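Local coordinates for protein iodotyrosine deiodinase (Thermotoga neapolitana, PDB 6TYK) that removes halogen from iodinated, brominated and chlorinated tyrosines with an FMN cofactor, releasing L-tyrosine and halide, at residues Asn35-Gly40 with Val121-Leu126; Pro93-Ala98 with Val136-Pro141; Glu145-Val150 with Leu156-Ile161. One frame throughout, in Å; residues are numbered along the deposited sequence.

Contact 1: residues Asn35-Gly40 with Val121-Leu126; sequences NEAPSG and VGYLLL. With FMN (flavin mononucleotide), chain J; IYR (3-iodo-tyrosine), chain K.
Tyr-123 and Ala-37 carry most of this contact, with Pro-38 beside them. It lies at the dimer interface of a nitroreductase-family fold. The loop after helix 24-35 passes over helix 113-130 here and then runs on to a flavin. Tyr-123 gives the largest share of buried surface. Its CG is anti to the carbonyl carbon and beside the backbone N (chi1 -82°), which sends the ring out from the helix so that one face meets Ala-37. Ala-37 CB sits over that face, 3.8 Å from the centroid and only 15° off the normal. This is a CH-pi contact, offset a little toward the rim. The alpha carbon joins in, with Ala-37 CA 3.5 Å from Tyr-123 CE2. Further along the ring the partner changes. Pro-38 CD lies 3.5 Å from Tyr-123 OH, and the two side chains meet at a slant. On its other flank Pro-38 meets the cofactor, with CB 3.0 Å from O3' of the flavin mononucleotide. Ser-39 adds weak backbone bonds to the same ribityl hydroxyl, through its N and its O. Gly-40 CA rests 3.6 Å from the iodine atom IE of 3-iodo-tyrosine. The loop thus spans from the helix to both bound ligands. Many of the flavin's polar bonds come from the second subunit, including Arg-176 and Tyr-174 there. The carboxylate of Glu-36 also reaches across, in a salt bridge to Lys-173 of the second subunit. The phenol oxygen is joined to the loop through water. One molecule, in the plane of the Tyr-123 ring at its edge, sits 2.8 Å from Tyr-123 OH and 2.9 Å from Glu-36 O, bridging the two.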
loop_
_atom_site.group_PDB
_atom_site.type_symbol
_atom_site.label_atom_id
_atom_site.label_comp_id
_atom_site.label_asym_id
_atom_site.label_seq_id
_atom_site.Cartn_x
_atom_site.Cartn_y
_atom_site.Cartn_z
ATOM N N ASN A 35 5.192 3.524 -9.941
ATOM C CA ASN A 35 4.594 4.723 -10.496
ATOM C C ASN A 35 3.335 4.436 -11.311
ATOM O O ASN A 35 2.525 5.332 -11.552
ATOM C CB ASN A 35 5.644 5.420 -11.353
ATOM C CG ASN A 35 5.212 6.789 -11.818
ATOM O OD1 ASN A 35 4.901 7.661 -11.007
ATOM N ND2 ASN A 35 5.236 7.004 -13.133
ATOM N N GLU A 36 3.196 3.192 -11.758
ATOM C CA GLU A 36 1.993 2.747 -12.465
ATOM C C GLU A 36 0.803 2.490 -11.548
ATOM O O GLU A 36 -0.313 2.276 -12.024
ATOM C CB GLU A 36 2.274 1.486 -13.284
ATOM C CG GLU A 36 3.149 1.723 -14.498
ATOM C CD GLU A 36 2.523 2.695 -15.471
ATOM O OE1 GLU A 36 1.286 2.662 -15.640
ATOM O OE2 GLU A 36 3.269 3.495 -16.068
ATOM N N ALA A 37 1.046 2.497 -10.239
ATOM C CA ALA A 37 -0.016 2.270 -9.270
ATOM C C ALA A 37 -1.103 3.319 -9.344
ATOM O O ALA A 37 -0.869 4.443 -9.788
ATOM C CB ALA A 37 0.554 2.235 -7.866
ATOM N N PRO A 38 -2.303 2.953 -8.893
ATOM C CA PRO A 38 -3.364 3.945 -8.740
ATOM C C PRO A 38 -3.069 4.880 -7.575
ATOM O O PRO A 38 -2.227 4.593 -6.726
ATOM C CB PRO A 38 -4.596 3.087 -8.452
ATOM C CG PRO A 38 -4.039 1.867 -7.768
ATOM C CD PRO A 38 -2.735 1.607 -8.484
ATOM N N SER A 39 -3.759 6.012 -7.549
ATOM C CA SER A 39 -3.648 6.940 -6.438
ATOM C C SER A 39 -4.867 7.832 -6.409
ATOM O O SER A 39 -5.549 8.007 -7.431
ATOM C CB SER A 39 -2.372 7.782 -6.537
ATOM O OG SER A 39 -2.328 8.524 -7.752
ATOM N N GLY A 40 -5.127 8.428 -5.252
ATOM C CA GLY A 40 -6.248 9.337 -5.111
ATOM C C GLY A 40 -6.120 10.453 -6.127
ATOM O O GLY A 40 -5.078 11.103 -6.220
ATOM N N VAL A 121 4.029 1.371 -2.575
ATOM C CA VAL A 121 5.129 0.647 -1.948
ATOM C C VAL A 121 4.955 -0.873 -2.108
ATOM O O VAL A 121 5.924 -1.602 -2.319
ATOM C CB VAL A 121 5.309 1.043 -0.471
ATOM C CG1 VAL A 121 6.264 0.066 0.234
ATOM C CG2 VAL A 121 5.812 2.468 -0.354
ATOM N N GLY A 122 3.717 -1.342 -2.060
ATOM C CA GLY A 122 3.444 -2.745 -2.337
ATOM C C GLY A 122 3.912 -3.148 -3.724
ATOM O O GLY A 122 4.578 -4.167 -3.878
ATOM N N TYR A 123 3.586 -2.333 -4.733
ATOM C CA TYR A 123 4.086 -2.573 -6.085
ATOM C C TYR A 123 5.610 -2.601 -6.068
ATOM O O TYR A 123 6.244 -3.473 -6.656
ATOM C CB TYR A 123 3.664 -1.451 -7.028
ATOM C CG TYR A 123 2.267 -1.514 -7.611
ATOM C CD1 TYR A 123 1.177 -1.946 -6.868
ATOM C CD2 TYR A 123 2.046 -1.088 -8.914
ATOM C CE1 TYR A 123 -0.093 -1.971 -7.416
ATOM C CE2 TYR A 123 0.778 -1.101 -9.474
ATOM C CZ TYR A 123 -0.284 -1.549 -8.722
ATOM O OH TYR A 123 -1.546 -1.575 -9.261
ATOM N N LEU A 124 6.188 -1.601 -5.415
ATOM C CA LEU A 124 7.632 -1.406 -5.390
ATOM C C LEU A 124 8.360 -2.629 -4.843
ATOM O O LEU A 124 9.348 -3.090 -5.418
ATOM C CB LEU A 124 7.953 -0.162 -4.556
ATOM C CG LEU A 124 9.267 0.567 -4.796
ATOM C CD1 LEU A 124 9.184 1.966 -4.196
ATOM C CD2 LEU A 124 10.423 -0.208 -4.207
ATOM N N LEU A 125 7.867 -3.165 -3.738
ATOM C CA LEU A 125 8.519 -4.319 -3.123
ATOM C C LEU A 125 8.482 -5.548 -4.023
ATOM O O LEU A 125 9.449 -6.309 -4.079
ATOM C CB LEU A 125 7.883 -4.654 -1.779
ATOM C CG LEU A 125 7.974 -3.559 -0.718
ATOM C CD1 LEU A 125 7.390 -4.074 0.595
ATOM C CD2 LEU A 125 9.410 -3.101 -0.520
ATOM N N LEU A 126 7.362 -5.761 -4.706
ATOM C CA LEU A 126 7.285 -6.865 -5.656
ATOM C C LEU A 126 8.262 -6.677 -6.812
ATOM O O LEU A 126 8.895 -7.633 -7.261
ATOM C CB LEU A 126 5.854 -7.041 -6.163
ATOM C CG LEU A 126 4.892 -7.551 -5.094
ATOM C CD1 LEU A 126 3.446 -7.419 -5.555
ATOM C CD2 LEU A 126 5.223 -8.982 -4.731
HETATM N N1 FMN J . -11.945 6.253 -7.514
HETATM C C2 FMN J . -13.249 6.638 -7.379
HETATM O O2 FMN J . -13.971 6.631 -8.376
HETATM N N3 FMN J . -13.743 7.017 -6.152
HETATM C C4 FMN J . -12.929 7.012 -5.044
HETATM O O4 FMN J . -13.377 7.348 -3.940
HETATM C C4A FMN J . -11.603 6.617 -5.183
HETATM N N5 FMN J . -10.773 6.621 -4.084
HETATM C C5A FMN J . -9.465 6.201 -4.218
HETATM C C6 FMN J . -8.649 6.165 -3.100
HETATM C C7 FMN J . -7.332 5.744 -3.193
HETATM C C7M FMN J . -6.491 5.712 -1.943
HETATM C C8 FMN J . -6.835 5.354 -4.425
HETATM C C8M FMN J . -5.423 4.892 -4.569
HETATM C C9 FMN J . -7.647 5.398 -5.554
HETATM C C9A FMN J . -8.971 5.808 -5.456
HETATM N N10 FMN J . -9.790 5.869 -6.573
HETATM C C10 FMN J . -11.109 6.240 -6.428
HETATM C "C1'" FMN J . -9.269 5.468 -7.920
HETATM C "C2'" FMN J . -8.428 6.632 -8.507
HETATM O "O2'" FMN J . -9.236 7.710 -8.976
HETATM C "C3'" FMN J . -7.560 6.083 -9.640
HETATM O "O3'" FMN J . -6.620 5.207 -9.048
HETATM C "C4'" FMN J . -6.841 7.149 -10.459
HETATM O "O4'" FMN J . -7.780 7.962 -11.126
HETATM C "C5'" FMN J . -5.910 6.535 -11.500
HETATM O "O5'" FMN J . -6.630 5.607 -12.286
HETATM P P FMN J . -5.885 4.805 -13.457
HETATM O O1P FMN J . -5.159 5.803 -14.335
HETATM O O2P FMN J . -6.981 4.096 -14.228
HETATM O O3P FMN J . -4.992 3.740 -12.861
HETATM N N IYR K . -15.285 9.434 -3.533
HETATM C CA IYR K . -15.663 10.362 -4.571
HETATM C CB IYR K . -14.576 11.341 -5.050
HETATM C CC IYR K . -13.296 10.744 -5.526
HETATM C CD IYR K . -12.194 10.750 -4.685
HETATM C CE IYR K . -10.956 10.234 -5.084
HETATM I IE IYR K . -9.436 10.268 -3.753
HETATM C CF IYR K . -10.823 9.706 -6.374
HETATM O OF IYR K . -9.644 9.184 -6.860
HETATM C CG IYR K . -11.929 9.698 -7.249
HETATM C CH IYR K . -13.147 10.206 -6.813
HETATM C C IYR K . -16.197 9.683 -5.816
HETATM O O IYR K . -16.747 10.215 -6.781
HETATM O OXT IYR K . -16.048 8.338 -5.830
HETATM O O HOH W 1 -1.472 -0.327 -11.750
#

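Contact 2: residues Pro93-Ala98 with Val136-Pro141; sequences PFLKEA and VPYTPP. With FMN (flavin mononucleotide), chain C; IYR (3-iodo-tyrosine), chain D.
Phe-94 holds CG between its backbone N and carbonyl carbon (chi1 54°), and Tyr-138 places CG opposite its backbone N (chi1 176°). These torsions bring the two rings together as a T-shaped pair. The edge of Phe-94 points at the face of Tyr-138, with centroids 5.5 Å apart and planes at 75°. Between the rings the nearest atoms are Phe-94 CZ and Tyr-138 CD1, 3.9 Å apart. Leu-95 comes from the same short helix and sets CD1 3.8 Å from Tyr-138 CE2, crossing the tyrosine at about a right angle. Pro-140 N lies over the opposite face, so the ring is clasped from both sides. Val-136 completes the apolar patch with CG1 over a face of the Phe-94 ring. Its other methyl, CG2, turns to the flavin, 3.5 Å from FMN N1.

This packing sits directly behind the active site. The edge of Tyr-138 faces both ligands, with CE1 3.3 Å from OXT of 3-iodo-tyrosine. Its hydroxyl is hydrogen-bonded to Glu-68, which also binds the substrate. A leucine in place of Tyr-138 would probably leave Glu-68 without this hydroxyl partner and open a gap beside the edge of Phe-94. The next residue grips the cofactor. Thr-139 N donates to FMN O4 at 3.1 Å, nearly straight. Thr-139 OG1 lies 3.0 Å from FMN N5 and also near O4.

Around the contact, helix 54-74 touches Tyr-138 through Cys-64, and Pro-163 of strand 156-165 packs on Phe-94 and Val-136. Helix 94-97 is thus joined to the loop that leads from strand 134-135 to helix 143-149.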
loop_
_atom_site.group_PDB
_atom_site.type_symbol
_atom_site.label_atom_id
_atom_site.label_comp_id
_atom_site.label_asym_id
_atom_site.label_seq_id
_atom_site.Cartn_x
_atom_site.Cartn_y
_atom_site.Cartn_z
ATOM N N PRO A 93 22.606 -1.828 11.272
ATOM C CA PRO A 93 23.722 -1.902 10.317
ATOM C C PRO A 93 23.285 -1.871 8.847
ATOM O O PRO A 93 24.089 -1.486 8.000
ATOM C CB PRO A 93 24.410 -3.229 10.668
ATOM C CG PRO A 93 23.433 -3.988 11.524
ATOM C CD PRO A 93 22.577 -2.969 12.203
ATOM N N PHE A 94 22.046 -2.247 8.538
ATOM C CA PHE A 94 21.614 -2.193 7.140
ATOM C C PHE A 94 21.569 -0.769 6.599
ATOM O O PHE A 94 21.625 -0.564 5.392
ATOM C CB PHE A 94 20.278 -2.908 6.898
ATOM C CG PHE A 94 19.156 -2.457 7.788
ATOM C CD1 PHE A 94 18.491 -1.269 7.555
ATOM C CD2 PHE A 94 18.728 -3.259 8.827
ATOM C CE1 PHE A 94 17.433 -0.875 8.366
ATOM C CE2 PHE A 94 17.679 -2.868 9.643
ATOM C CZ PHE A 94 17.028 -1.679 9.410
ATOM N N LEU A 95 21.485 0.211 7.491
ATOM C CA LEU A 95 21.461 1.607 7.057
ATOM C C LEU A 95 22.841 2.057 6.581
ATOM O O LEU A 95 22.970 3.086 5.906
ATOM C CB LEU A 95 20.949 2.510 8.183
ATOM C CG LEU A 95 19.471 2.322 8.539
ATOM C CD1 LEU A 95 19.104 3.199 9.725
ATOM C CD2 LEU A 95 18.551 2.613 7.350
ATOM N N LYS A 96 23.860 1.273 6.927
ATOM C CA LYS A 96 25.207 1.465 6.402
ATOM C C LYS A 96 25.514 0.508 5.252
ATOM O O LYS A 96 26.094 0.924 4.251
ATOM C CB LYS A 96 26.249 1.287 7.513
ATOM C CG LYS A 96 27.696 1.252 7.023
ATOM C CD LYS A 96 28.664 1.133 8.194
ATOM C CE LYS A 96 30.098 0.939 7.724
ATOM N NZ LYS A 96 30.537 2.023 6.803
ATOM N N GLU A 97 25.133 -0.764 5.389
ATOM C CA GLU A 97 25.503 -1.772 4.389
ATOM C C GLU A 97 24.781 -1.625 3.053
ATOM O O GLU A 97 25.375 -1.831 1.991
ATOM C CB GLU A 97 25.277 -3.188 4.922
ATOM C CG GLU A 97 26.075 -3.529 6.180
ATOM C CD GLU A 97 27.586 -3.470 5.978
ATOM O OE1 GLU A 97 28.182 -2.392 6.207
ATOM O OE2 GLU A 97 28.178 -4.512 5.608
ATOM N N ALA A 98 23.497 -1.282 3.097
ATOM C CA ALA A 98 22.722 -1.165 1.870
ATOM C C ALA A 98 23.328 -0.089 0.974
ATOM O O ALA A 98 23.619 1.012 1.432
ATOM C CB ALA A 98 21.272 -0.847 2.194
ATOM N N VAL A 136 13.634 -3.666 3.212
ATOM C CA VAL A 136 12.878 -3.713 4.447
ATOM C C VAL A 136 12.224 -2.338 4.586
ATOM O O VAL A 136 12.887 -1.321 4.398
ATOM C CB VAL A 136 13.783 -4.009 5.663
ATOM C CG1 VAL A 136 14.976 -3.053 5.715
ATOM C CG2 VAL A 136 12.985 -3.941 6.956
ATOM N N PRO A 137 10.912 -2.295 4.853
ATOM C CA PRO A 137 10.277 -1.001 5.087
ATOM C C PRO A 137 10.646 -0.531 6.479
ATOM O O PRO A 137 10.031 -0.929 7.449
ATOM C CB PRO A 137 8.776 -1.323 5.015
ATOM C CG PRO A 137 8.686 -2.686 4.395
ATOM C CD PRO A 137 9.930 -3.387 4.840
ATOM N N TYR A 138 11.672 0.288 6.570
ATOM C CA TYR A 138 12.182 0.700 7.858
ATOM C C TYR A 138 11.491 1.975 8.319
ATOM O O TYR A 138 11.441 2.972 7.592
ATOM C CB TYR A 138 13.698 0.868 7.799
ATOM C CG TYR A 138 14.232 1.389 9.096
ATOM C CD1 TYR A 138 14.011 0.691 10.272
ATOM C CD2 TYR A 138 14.897 2.605 9.163
ATOM C CE1 TYR A 138 14.459 1.172 11.475
ATOM C CE2 TYR A 138 15.358 3.097 10.364
ATOM C CZ TYR A 138 15.135 2.375 11.515
ATOM O OH TYR A 138 15.577 2.858 12.722
ATOM N N THR A 139 10.913 1.916 9.510
ATOM C CA THR A 139 10.149 3.025 10.054
ATOM C C THR A 139 10.683 3.374 11.439
ATOM O O THR A 139 10.246 2.806 12.444
ATOM C CB THR A 139 8.651 2.685 10.130
ATOM O OG1 THR A 139 8.476 1.489 10.891
ATOM C CG2 THR A 139 8.080 2.461 8.737
ATOM N N PRO A 140 11.649 4.303 11.498
ATOM C CA PRO A 140 12.231 4.707 12.785
ATOM C C PRO A 140 11.204 5.451 13.626
ATOM O O PRO A 140 10.192 5.901 13.095
ATOM C CB PRO A 140 13.364 5.650 12.373
ATOM C CG PRO A 140 12.903 6.230 11.061
ATOM C CD PRO A 140 12.173 5.094 10.370
ATOM N N PRO A 141 11.462 5.586 14.929
ATOM C CA PRO A 141 10.493 6.232 15.820
ATOM C C PRO A 141 10.229 7.694 15.474
ATOM O O PRO A 141 9.094 8.147 15.628
ATOM C CB PRO A 141 11.151 6.116 17.200
ATOM C CG PRO A 141 12.094 4.965 17.080
ATOM C CD PRO A 141 12.613 5.040 15.671
HETATM N N1 FMN C . 11.160 -4.064 9.969
HETATM C C2 FMN C . 12.138 -3.549 10.772
HETATM O O2 FMN C . 13.128 -4.217 11.012
HETATM N N3 FMN C . 12.024 -2.289 11.299
HETATM C C4 FMN C . 10.919 -1.522 11.052
HETATM O O4 FMN C . 10.844 -0.390 11.546
HETATM C C4A FMN C . 9.918 -2.039 10.226
HETATM N N5 FMN C . 8.803 -1.284 9.934
HETATM C C5A FMN C . 7.825 -1.794 9.097
HETATM C C6 FMN C . 6.716 -1.015 8.797
HETATM C C7 FMN C . 5.722 -1.481 7.949
HETATM C C7M FMN C . 4.542 -0.591 7.655
HETATM C C8 FMN C . 5.841 -2.749 7.400
HETATM C C8M FMN C . 4.780 -3.287 6.478
HETATM C C9 FMN C . 6.953 -3.531 7.701
HETATM C C9A FMN C . 7.954 -3.063 8.549
HETATM N N10 FMN C . 9.067 -3.839 8.873
HETATM C C10 FMN C . 10.056 -3.306 9.670
HETATM C "C1'" FMN C . 9.238 -5.222 8.309
HETATM C "C2'" FMN C . 8.336 -6.218 9.071
HETATM O "O2'" FMN C . 8.871 -6.539 10.351
HETATM C "C3'" FMN C . 8.143 -7.471 8.213
HETATM O "O3'" FMN C . 7.417 -7.093 7.057
HETATM C "C4'" FMN C . 7.415 -8.607 8.934
HETATM O "O4'" FMN C . 8.215 -9.080 10.009
HETATM C "C5'" FMN C . 7.125 -9.757 7.982
HETATM O "O5'" FMN C . 8.334 -10.168 7.381
HETATM P P FMN C . 8.366 -11.387 6.335
HETATM O O1P FMN C . 9.850 -11.596 6.049
HETATM O O2P FMN C . 7.667 -10.963 5.072
HETATM O O3P FMN C . 7.756 -12.597 7.015
HETATM N N IYR D . 11.687 0.206 14.142
HETATM C CA IYR D . 12.140 -0.731 15.138
HETATM C CB IYR D . 11.090 -1.712 15.686
HETATM C CC IYR D . 10.304 -2.467 14.671
HETATM C CD IYR D . 9.018 -2.034 14.348
HETATM C CE IYR D . 8.217 -2.712 13.428
HETATM I IE IYR D . 6.388 -1.979 13.003
HETATM C CF IYR D . 8.718 -3.872 12.831
HETATM O OF IYR D . 8.004 -4.603 11.925
HETATM C CG IYR D . 10.016 -4.325 13.133
HETATM C CH IYR D . 10.791 -3.633 14.058
HETATM C C IYR D . 13.306 -1.570 14.645
HETATM O O IYR D . 14.016 -2.342 15.289
HETATM O OXT IYR D . 13.579 -1.425 13.325
#

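Contact 3: residues Glu145-Val150 with Leu156-Ile161; sequences EVEKLV and LRLEVI
Glu-147 reaches from its helix to the backbone of Leu-158 on the strand. Its CG lies beside the backbone N (chi1 -77°) and the chain is extended beyond it (chi2 -176°), which carries the carboxylate across the gap. Leu-158 N donates to Glu-147 OE2 at 2.8 Å with an almost straight N-H...O angle of 173°. The donor meets OE2 on the anti side, a little out of the carboxylate plane. The other oxygen, OE1, has a weak link to a water that lies 2.7 Å from Leu-156 O. The carboxylate therefore touches the strand both directly and through water. The two side chains slide past each other in opposite directions, with Glu-147 CG 3.6 Å from Leu-158 CB.

Beside this polar link lies an apolar one. Leu-158 has CG anti to its backbone N, and this turns CD2 to Val-146 CG1 at 3.7 Å. Ile-161 CD1 lies a little farther from the same valine methyl, at 4.3 Å. Leu-158 and Ile-161 both point toward the helix although they are three residues apart. A classic beta bulge separates them, where Glu-159 and Val-160 both face Val-104. The arrangement is a helix laid steeply across a bulged strand, a helix packed on the antiparallel sheet of the alpha+beta nitroreductase fold.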
loop_
_atom_site.group_PDB
_atom_site.type_symbol
_atom_site.label_atom_id
_atom_site.label_comp_id
_atom_site.label_asym_id
_atom_site.label_seq_id
_atom_site.Cartn_x
_atom_site.Cartn_y
_atom_site.Cartn_z
ATOM N N GLU A 145 13.648 14.054 12.305
ATOM C CA GLU A 145 15.087 14.282 12.292
ATOM C C GLU A 145 15.715 13.829 10.977
ATOM O O GLU A 145 16.609 14.482 10.451
ATOM C CB GLU A 145 15.754 13.607 13.496
ATOM C CG GLU A 145 15.331 14.216 14.827
ATOM C CD GLU A 145 15.775 13.400 16.031
ATOM O OE1 GLU A 145 15.883 12.160 15.909
ATOM O OE2 GLU A 145 16.016 14.002 17.101
ATOM N N VAL A 146 15.229 12.720 10.433
ATOM C CA VAL A 146 15.729 12.239 9.154
ATOM C C VAL A 146 15.294 13.192 8.049
ATOM O O VAL A 146 16.076 13.516 7.156
ATOM C CB VAL A 146 15.263 10.798 8.867
ATOM C CG1 VAL A 146 15.710 10.369 7.483
ATOM C CG2 VAL A 146 15.809 9.850 9.932
ATOM N N GLU A 147 14.053 13.664 8.127
ATOM C CA GLU A 147 13.552 14.632 7.155
ATOM C C GLU A 147 14.445 15.859 7.079
ATOM O O GLU A 147 14.728 16.360 5.993
ATOM C CB GLU A 147 12.129 15.062 7.500
ATOM C CG GLU A 147 11.066 14.043 7.135
ATOM C CD GLU A 147 9.673 14.558 7.420
ATOM O OE1 GLU A 147 9.546 15.624 8.047
ATOM O OE2 GLU A 147 8.696 13.906 7.024
ATOM N N LYS A 148 14.889 16.337 8.237
ATOM C CA LYS A 148 15.711 17.539 8.280
ATOM C C LYS A 148 17.079 17.278 7.660
ATOM O O LYS A 148 17.639 18.147 6.987
ATOM C CB LYS A 148 15.856 18.049 9.719
ATOM C CG LYS A 148 16.679 19.323 9.855
ATOM C CD LYS A 148 16.894 19.669 11.315
ATOM C CE LYS A 148 17.846 20.844 11.474
ATOM N NZ LYS A 148 18.281 21.004 12.886
ATOM N N LEU A 149 17.610 16.078 7.885
ATOM C CA LEU A 149 18.918 15.711 7.349
ATOM C C LEU A 149 18.967 15.824 5.837
ATOM O O LEU A 149 20.009 16.138 5.267
ATOM C CB LEU A 149 19.301 14.286 7.751
ATOM C CG LEU A 149 19.801 14.067 9.168
ATOM C CD1 LEU A 149 20.099 12.587 9.355
ATOM C CD2 LEU A 149 21.044 14.905 9.403
ATOM N N VAL A 150 17.841 15.554 5.187
ATOM C CA VAL A 150 17.811 15.551 3.727
ATOM C C VAL A 150 17.093 16.779 3.160
ATOM O O VAL A 150 16.763 16.828 1.975
ATOM C CB VAL A 150 17.237 14.227 3.146
ATOM C CG1 VAL A 150 18.091 13.036 3.587
ATOM C CG2 VAL A 150 15.786 14.031 3.559
ATOM N N LEU A 156 6.203 17.648 1.811
ATOM C CA LEU A 156 6.387 16.210 1.721
ATOM C C LEU A 156 6.546 15.586 3.091
ATOM O O LEU A 156 7.149 16.169 3.984
ATOM C CB LEU A 156 7.611 15.873 0.863
ATOM C CG LEU A 156 7.594 16.355 -0.593
ATOM C CD1 LEU A 156 8.852 15.907 -1.322
ATOM C CD2 LEU A 156 6.352 15.846 -1.321
ATOM N N ARG A 157 6.009 14.384 3.235
ATOM C CA ARG A 157 6.135 13.624 4.465
ATOM C C ARG A 157 6.933 12.366 4.189
ATOM O O ARG A 157 6.592 11.609 3.288
ATOM C CB ARG A 157 4.747 13.220 4.962
ATOM C CG ARG A 157 4.779 12.300 6.151
ATOM C CD ARG A 157 3.394 12.051 6.702
ATOM N NE ARG A 157 3.463 11.239 7.907
ATOM C CZ ARG A 157 2.502 11.179 8.819
ATOM N NH1 ARG A 157 1.399 11.897 8.654
ATOM N NH2 ARG A 157 2.651 10.412 9.897
ATOM N N LEU A 158 7.989 12.125 4.961
ATOM C CA LEU A 158 8.718 10.876 4.810
ATOM C C LEU A 158 7.864 9.735 5.338
ATOM O O LEU A 158 7.427 9.768 6.481
ATOM C CB LEU A 158 10.049 10.939 5.552
ATOM C CG LEU A 158 10.939 9.701 5.495
ATOM C CD1 LEU A 158 11.239 9.285 4.057
ATOM C CD2 LEU A 158 12.231 9.991 6.259
ATOM N N GLU A 159 7.625 8.737 4.496
ATOM C CA GLU A 159 6.782 7.607 4.870
ATOM C C GLU A 159 7.596 6.405 5.332
ATOM O O GLU A 159 7.217 5.702 6.265
ATOM C CB GLU A 159 5.905 7.185 3.693
ATOM C CG GLU A 159 4.820 8.184 3.339
ATOM C CD GLU A 159 3.736 8.276 4.391
ATOM O OE1 GLU A 159 3.675 7.388 5.275
ATOM O OE2 GLU A 159 2.930 9.225 4.332
ATOM N N VAL A 160 8.701 6.138 4.655
ATOM C CA VAL A 160 9.450 4.928 4.932
ATOM C C VAL A 160 10.844 5.057 4.347
ATOM O O VAL A 160 11.042 5.756 3.352
ATOM C CB VAL A 160 8.732 3.678 4.350
ATOM C CG1 VAL A 160 8.617 3.746 2.820
ATOM C CG2 VAL A 160 9.443 2.419 4.767
ATOM N N ILE A 161 11.811 4.431 5.009
ATOM C CA ILE A 161 13.164 4.305 4.490
ATOM C C ILE A 161 13.290 2.882 4.005
ATOM O O ILE A 161 13.122 1.940 4.785
ATOM C CB ILE A 161 14.197 4.555 5.601
ATOM C CG1 ILE A 161 14.080 5.992 6.119
ATOM C CG2 ILE A 161 15.618 4.243 5.110
ATOM C CD1 ILE A 161 14.826 6.208 7.420
HETATM O O HOH W 2 8.021 17.740 5.945
#

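From the N terminus, residues 35-40 open contact 1, which closes at helix 113-130 and encloses strands 46-51 and 100-107. Contact 2 opens inside that span at 93-98 and closes beyond it at 136-141, so the two cross. They touch where Leu-125 packs on Pro-137. Contact 3 follows in series and closes only a short loop, between helix 143-149 and strand 156-165. It joins contact 2 through a probable backbone hydrogen bond between Tyr-138 and Ile-161. Contacts 1 and 2 meet different flavins of the dimer. Contact 3 ties the helix that follows loop 136-141 to the central antiparallel sheet.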